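Local coordinates for leukotriene A-4 hydrolase (Saccharomyces cerevisiae, PDB 2XQ0), which removes N-terminal residues from di- and tripeptides as a zinc-dependent M1-family aminopeptidase and, with low activity in vitro, hydrolyses epoxides such as leukotriene A4, at residues R9-S14 with S425-Q430; E16-T21 with C315-F320. One frame throughout, in Å; residues are numbered along the deposited sequence.

Interaction 1: residues R9-S14 with S425-Q430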
# COMPACT_ATOMS: atom_id res chain seq x y z
N ARG A 9 -2.51 16.20 -24.76
CA ARG A 9 -1.98 14.91 -24.30
C ARG A 9 -3.06 13.85 -24.20
O ARG A 9 -2.77 12.65 -24.18
CB ARG A 9 -1.31 15.06 -22.94
CG ARG A 9 -0.07 15.93 -22.97
CD ARG A 9 0.91 15.49 -21.90
NE ARG A 9 1.89 16.53 -21.63
CZ ARG A 9 3.19 16.30 -21.45
NH1 ARG A 9 3.66 15.06 -21.53
NH2 ARG A 9 4.01 17.32 -21.20
N ARG A 10 -4.30 14.29 -24.17
CA ARG A 10 -5.42 13.40 -23.95
C ARG A 10 -5.65 12.50 -25.15
O ARG A 10 -5.54 12.94 -26.28
CB ARG A 10 -6.67 14.23 -23.68
CG ARG A 10 -7.93 13.44 -23.75
CD ARG A 10 -9.06 14.31 -24.20
NE ARG A 10 -9.42 15.29 -23.20
CZ ARG A 10 -10.20 15.02 -22.16
NH1 ARG A 10 -10.67 13.79 -21.97
NH2 ARG A 10 -10.50 15.97 -21.30
N PRO A 11 -5.98 11.23 -24.91
CA PRO A 11 -6.29 10.35 -26.04
C PRO A 11 -7.65 10.69 -26.65
O PRO A 11 -8.47 11.35 -26.01
CB PRO A 11 -6.33 8.96 -25.40
CG PRO A 11 -6.67 9.22 -23.98
CD PRO A 11 -6.00 10.51 -23.63
N SER A 12 -7.88 10.24 -27.88
CA SER A 12 -9.12 10.56 -28.58
C SER A 12 -10.31 9.92 -27.86
O SER A 12 -11.45 10.37 -27.99
CB SER A 12 -9.04 10.04 -30.02
OG SER A 12 -8.70 8.67 -30.01
N ARG A 13 -10.02 8.87 -27.11
CA ARG A 13 -11.05 8.19 -26.34
C ARG A 13 -10.58 7.81 -24.92
O ARG A 13 -9.47 7.32 -24.73
CB ARG A 13 -11.53 6.96 -27.10
CG ARG A 13 -12.65 6.22 -26.43
CD ARG A 13 -13.20 5.15 -27.35
NE ARG A 13 -14.14 5.72 -28.30
CZ ARG A 13 -14.97 5.00 -29.04
NH1 ARG A 13 -14.97 3.67 -28.94
NH2 ARG A 13 -15.81 5.60 -29.87
N SER A 14 -11.44 8.07 -23.94
CA SER A 14 -11.14 7.77 -22.54
C SER A 14 -12.06 6.65 -22.06
O SER A 14 -13.15 6.49 -22.60
CB SER A 14 -11.33 9.03 -21.69
OG SER A 14 -10.18 9.86 -21.70
N SER A 425 -14.01 3.12 -13.78
CA SER A 425 -12.57 3.41 -13.80
C SER A 425 -12.34 4.66 -14.62
O SER A 425 -13.16 5.00 -15.47
CB SER A 425 -11.82 2.22 -14.40
OG SER A 425 -12.03 1.05 -13.61
N LEU A 426 -11.24 5.36 -14.38
CA LEU A 426 -11.02 6.61 -15.12
C LEU A 426 -9.56 7.02 -15.22
O LEU A 426 -8.69 6.45 -14.54
CB LEU A 426 -11.81 7.75 -14.49
CG LEU A 426 -11.07 8.48 -13.36
CD1 LEU A 426 -11.73 9.80 -13.08
CD2 LEU A 426 -11.04 7.63 -12.10
N ASP A 427 -9.31 8.00 -16.09
CA ASP A 427 -7.98 8.55 -16.24
C ASP A 427 -7.93 10.00 -15.72
O ASP A 427 -8.94 10.57 -15.32
CB ASP A 427 -7.45 8.39 -17.69
CG ASP A 427 -8.27 9.16 -18.71
OD1 ASP A 427 -8.82 10.21 -18.34
OD2 ASP A 427 -8.34 8.74 -19.90
N THR A 428 -6.74 10.57 -15.68
CA THR A 428 -6.56 11.91 -15.15
C THR A 428 -7.37 12.93 -15.94
O THR A 428 -7.88 13.90 -15.39
CB THR A 428 -5.09 12.29 -15.29
OG1 THR A 428 -4.30 11.37 -14.53
CG2 THR A 428 -4.85 13.70 -14.82
N PHE A 429 -7.50 12.70 -17.24
CA PHE A 429 -8.16 13.67 -18.10
C PHE A 429 -9.63 13.76 -17.74
O PHE A 429 -10.20 14.85 -17.72
CB PHE A 429 -7.95 13.30 -19.57
CG PHE A 429 -6.51 13.07 -19.92
CD1 PHE A 429 -5.64 14.15 -20.00
CD2 PHE A 429 -6.02 11.79 -20.12
CE1 PHE A 429 -4.31 13.95 -20.28
CE2 PHE A 429 -4.68 11.58 -20.41
CZ PHE A 429 -3.83 12.66 -20.50
N GLN A 430 -10.24 12.62 -17.40
CA GLN A 430 -11.64 12.62 -16.98
C GLN A 430 -11.78 13.30 -15.60
O GLN A 430 -12.78 13.96 -15.32
CB GLN A 430 -12.17 11.18 -16.94
CG GLN A 430 -12.15 10.46 -18.29
CD GLN A 430 -12.48 8.99 -18.15
OE1 GLN A 430 -11.61 8.18 -17.83
NE2 GLN A 430 -13.75 8.64 -18.34

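Interaction 2: residues E16-T21 with C315-F320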
# COMPACT_ATOMS: atom_id res chain seq x y z
N GLU A 16 -8.03 6.00 -20.95
CA GLU A 16 -6.82 5.72 -21.68
C GLU A 16 -6.48 4.24 -21.61
O GLU A 16 -6.63 3.60 -20.56
CB GLU A 16 -5.68 6.53 -21.07
CG GLU A 16 -4.34 6.33 -21.74
CD GLU A 16 -3.27 7.20 -21.12
OE1 GLU A 16 -2.95 8.25 -21.71
OE2 GLU A 16 -2.76 6.84 -20.04
N TYR A 17 -6.00 3.70 -22.73
CA TYR A 17 -5.68 2.29 -22.82
C TYR A 17 -4.60 1.85 -21.82
O TYR A 17 -3.60 2.53 -21.65
CB TYR A 17 -5.24 1.94 -24.27
CG TYR A 17 -5.32 0.46 -24.54
CD1 TYR A 17 -6.48 -0.11 -25.05
CD2 TYR A 17 -4.26 -0.38 -24.25
CE1 TYR A 17 -6.57 -1.46 -25.29
CE2 TYR A 17 -4.34 -1.76 -24.48
CZ TYR A 17 -5.51 -2.28 -25.00
OH TYR A 17 -5.64 -3.63 -25.24
N ASP A 18 -4.83 0.71 -21.16
CA ASP A 18 -3.88 0.14 -20.21
C ASP A 18 -2.83 -0.74 -20.90
O ASP A 18 -3.13 -1.87 -21.29
CB ASP A 18 -4.66 -0.70 -19.18
CG ASP A 18 -3.78 -1.31 -18.13
OD1 ASP A 18 -2.54 -1.16 -18.22
OD2 ASP A 18 -4.35 -1.93 -17.20
N GLN A 19 -1.61 -0.25 -21.00
CA GLN A 19 -0.52 -0.93 -21.70
C GLN A 19 0.10 -2.11 -20.93
O GLN A 19 0.99 -2.79 -21.46
CB GLN A 19 0.60 0.07 -22.00
CG GLN A 19 0.17 1.25 -22.87
CD GLN A 19 -0.01 0.85 -24.30
OE1 GLN A 19 0.77 0.06 -24.84
NE2 GLN A 19 -1.03 1.40 -24.95
N SER A 20 -0.34 -2.32 -19.69
CA SER A 20 0.23 -3.37 -18.84
C SER A 20 -0.54 -4.68 -18.91
O SER A 20 -0.22 -5.61 -18.17
CB SER A 20 0.28 -2.92 -17.37
OG SER A 20 1.14 -1.80 -17.22
N THR A 21 -1.57 -4.76 -19.75
CA THR A 21 -2.30 -6.02 -19.92
C THR A 21 -2.10 -6.58 -21.32
O THR A 21 -1.96 -5.83 -22.29
CB THR A 21 -3.81 -5.88 -19.64
OG1 THR A 21 -4.46 -7.15 -19.83
CG2 THR A 21 -4.44 -4.89 -20.56
N CYS A 315 -7.74 3.81 -14.28
CA CYS A 315 -7.94 2.96 -15.44
C CYS A 315 -6.69 2.19 -15.83
O CYS A 315 -6.78 1.13 -16.46
CB CYS A 315 -8.44 3.79 -16.62
SG CYS A 315 -7.20 4.92 -17.23
N SER A 316 -5.53 2.72 -15.46
CA SER A 316 -4.26 2.07 -15.76
C SER A 316 -3.24 2.51 -14.74
O SER A 316 -3.50 3.40 -13.94
CB SER A 316 -3.77 2.45 -17.16
OG SER A 316 -3.08 3.68 -17.16
N TRP A 317 -2.06 1.91 -14.80
CA TRP A 317 -1.02 2.23 -13.82
C TRP A 317 -0.27 3.53 -14.16
O TRP A 317 0.54 3.99 -13.37
CB TRP A 317 -0.10 1.03 -13.60
CG TRP A 317 -0.93 -0.19 -13.24
CD1 TRP A 317 -1.17 -1.29 -14.02
CD2 TRP A 317 -1.71 -0.38 -12.05
NE1 TRP A 317 -2.02 -2.16 -13.38
CE2 TRP A 317 -2.37 -1.62 -12.16
CE3 TRP A 317 -1.90 0.37 -10.88
CZ2 TRP A 317 -3.20 -2.13 -11.16
CZ3 TRP A 317 -2.73 -0.12 -9.89
CH2 TRP A 317 -3.36 -1.36 -10.03
N ASN A 318 -0.59 4.12 -15.30
CA ASN A 318 -0.12 5.48 -15.62
C ASN A 318 -0.78 6.54 -14.78
O ASN A 318 -0.25 7.63 -14.65
CB ASN A 318 -0.42 5.83 -17.08
CG ASN A 318 0.54 5.20 -18.05
OD1 ASN A 318 1.52 4.57 -17.66
ND2 ASN A 318 0.29 5.42 -19.33
N HIS A 319 -1.96 6.24 -14.24
CA HIS A 319 -2.77 7.22 -13.51
C HIS A 319 -2.99 6.77 -12.06
O HIS A 319 -4.03 7.05 -11.44
CB HIS A 319 -4.11 7.43 -14.23
CG HIS A 319 -3.94 7.83 -15.66
ND1 HIS A 319 -3.75 9.13 -16.05
CD2 HIS A 319 -3.85 7.08 -16.78
CE1 HIS A 319 -3.58 9.17 -17.36
NE2 HIS A 319 -3.63 7.94 -17.83
N PHE A 320 -1.99 6.06 -11.54
CA PHE A 320 -2.00 5.51 -10.19
C PHE A 320 -2.21 6.59 -9.13
O PHE A 320 -2.73 6.32 -8.05
CB PHE A 320 -0.67 4.78 -9.96
CG PHE A 320 -0.60 4.01 -8.67
CD1 PHE A 320 -1.63 3.15 -8.30
CD2 PHE A 320 0.53 4.10 -7.86
CE1 PHE A 320 -1.56 2.42 -7.12
CE2 PHE A 320 0.61 3.37 -6.67
CZ PHE A 320 -0.45 2.53 -6.31
O HOH W 1 -2.72 4.33 -19.78
O HOH W 2 -0.65 0.62 -16.98
O HOH W 3 -2.87 -3.84 -15.78

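Interaction 1: residues R9-S14 with S425-Q430
F429 lies flat under the backbone of R10, in a CH-pi contact that joins the N-terminal segment after helix 4-9 to the capped first turn of helix 428-438. The CA of R10 stands 3.8 Å from the centroid of the F429 ring and only 8° off its normal, almost exactly over the centre. The two side chains slide past each other in opposite directions. With its CG anti to the backbone N (chi1 167°), R10 runs back over the ring toward the helix and bends at chi3, bringing one guanidinium face over the F429 CB, with NH1 3.7 Å from that carbon. Guanidinium and ring are inclined by 45°, and the charged end goes on to a salt bridge with D433, one turn further along the same helix. P11 approaches the ring obliquely, its CD 3.6 Å from F429 CE2, while Y456 of helix 451-456 also packs against F429. Were F429 cut back to an alanine, the R10 backbone and the P11 ring would probably lose the surface they rest on, and a gap would open beside the helix start. The second foothold is polar. D427 is the N-cap and forms a capping box with Q430: Q430 N donates to D427 OD1 at 3.0 Å, and D427 N donates to Q430 OE1 at 2.9 Å. The first bond holds the carboxylate, the second the Q430 amide; the other carboxylate oxygen, OD2, also accepts from the backbone N of E16. S14 lays its CB 3.7 Å from Q430 CD, and its OG donates to the syn lone pair of D427 OD2 at 2.8 Å.

Interaction 2: residues E16-T21 with C315-F320
A single carboxylate oxygen, E16 OE2, collects three donors: the ring of H319, the amide of N318 and a water. The shortest protein bond comes from H319 NE2, 2.6 Å from E16 OE2, with an N-H...O angle of 152°. The oxygen lies near the imidazole plane, yet the histidine approaches from above the carboxylate plane, 60° out of it. E16 reaches this point as a fully stretched chain, with CG anti to the backbone N (chi1 180°) and CD continuing the zigzag. N318 ND2 adds a weak bond of 3.4 Å to E16 OE2, its amide plane nearly perpendicular to the carboxylate, while its OD1 accepts from the backbone N of L375. The water donates to E16 OE2 and to the carbonyl of Y17, and accepts from S316 OG. The other ring nitrogen, ND1, is hydrogen-bonded to T428 OG1, so both nitrogens of H319 are engaged and the ring is unlikely to turn.

Two small loop motifs face each other beyond this cluster: an Asx turn, in which D18 OD1 accepts from S20 N at 2.9 Å within a type I beta turn, and an ST turn, in which S316 OG accepts from N318 N. Their CB atoms, of D18 and S316, pack at 3.8 Å. A second water links D18 OD1 and S20 OG to W317 N; a third joins D18 OD2, which also bonds T160 OG1, to W317 NE1. S20 OG sits at the indole edge, 4.0 Å from W317 CD1, and F320, three residues on from W317, touches the bound bestatin.

With centres about 10 Å apart, on the same side of the chain's centre, the two contacts are successive fastenings of one N-terminal segment that runs between helix 4-9 and strand 28-40. Interaction 2 is nested inside the loop closed by interaction 1, and both partner segments belong to the peptidase M1 family region. Those partners adjoin along the parallel strands 312-314 and 424-426: just past the first, C315 N lies 2.8 Å from L426 O, a probable hydrogen bond; D427 CB also packs on C315 SG. The N-terminal chain thus bridges the start of helix 428-438 and the loop leading into helix 321-339, which carries the zinc ligand E324.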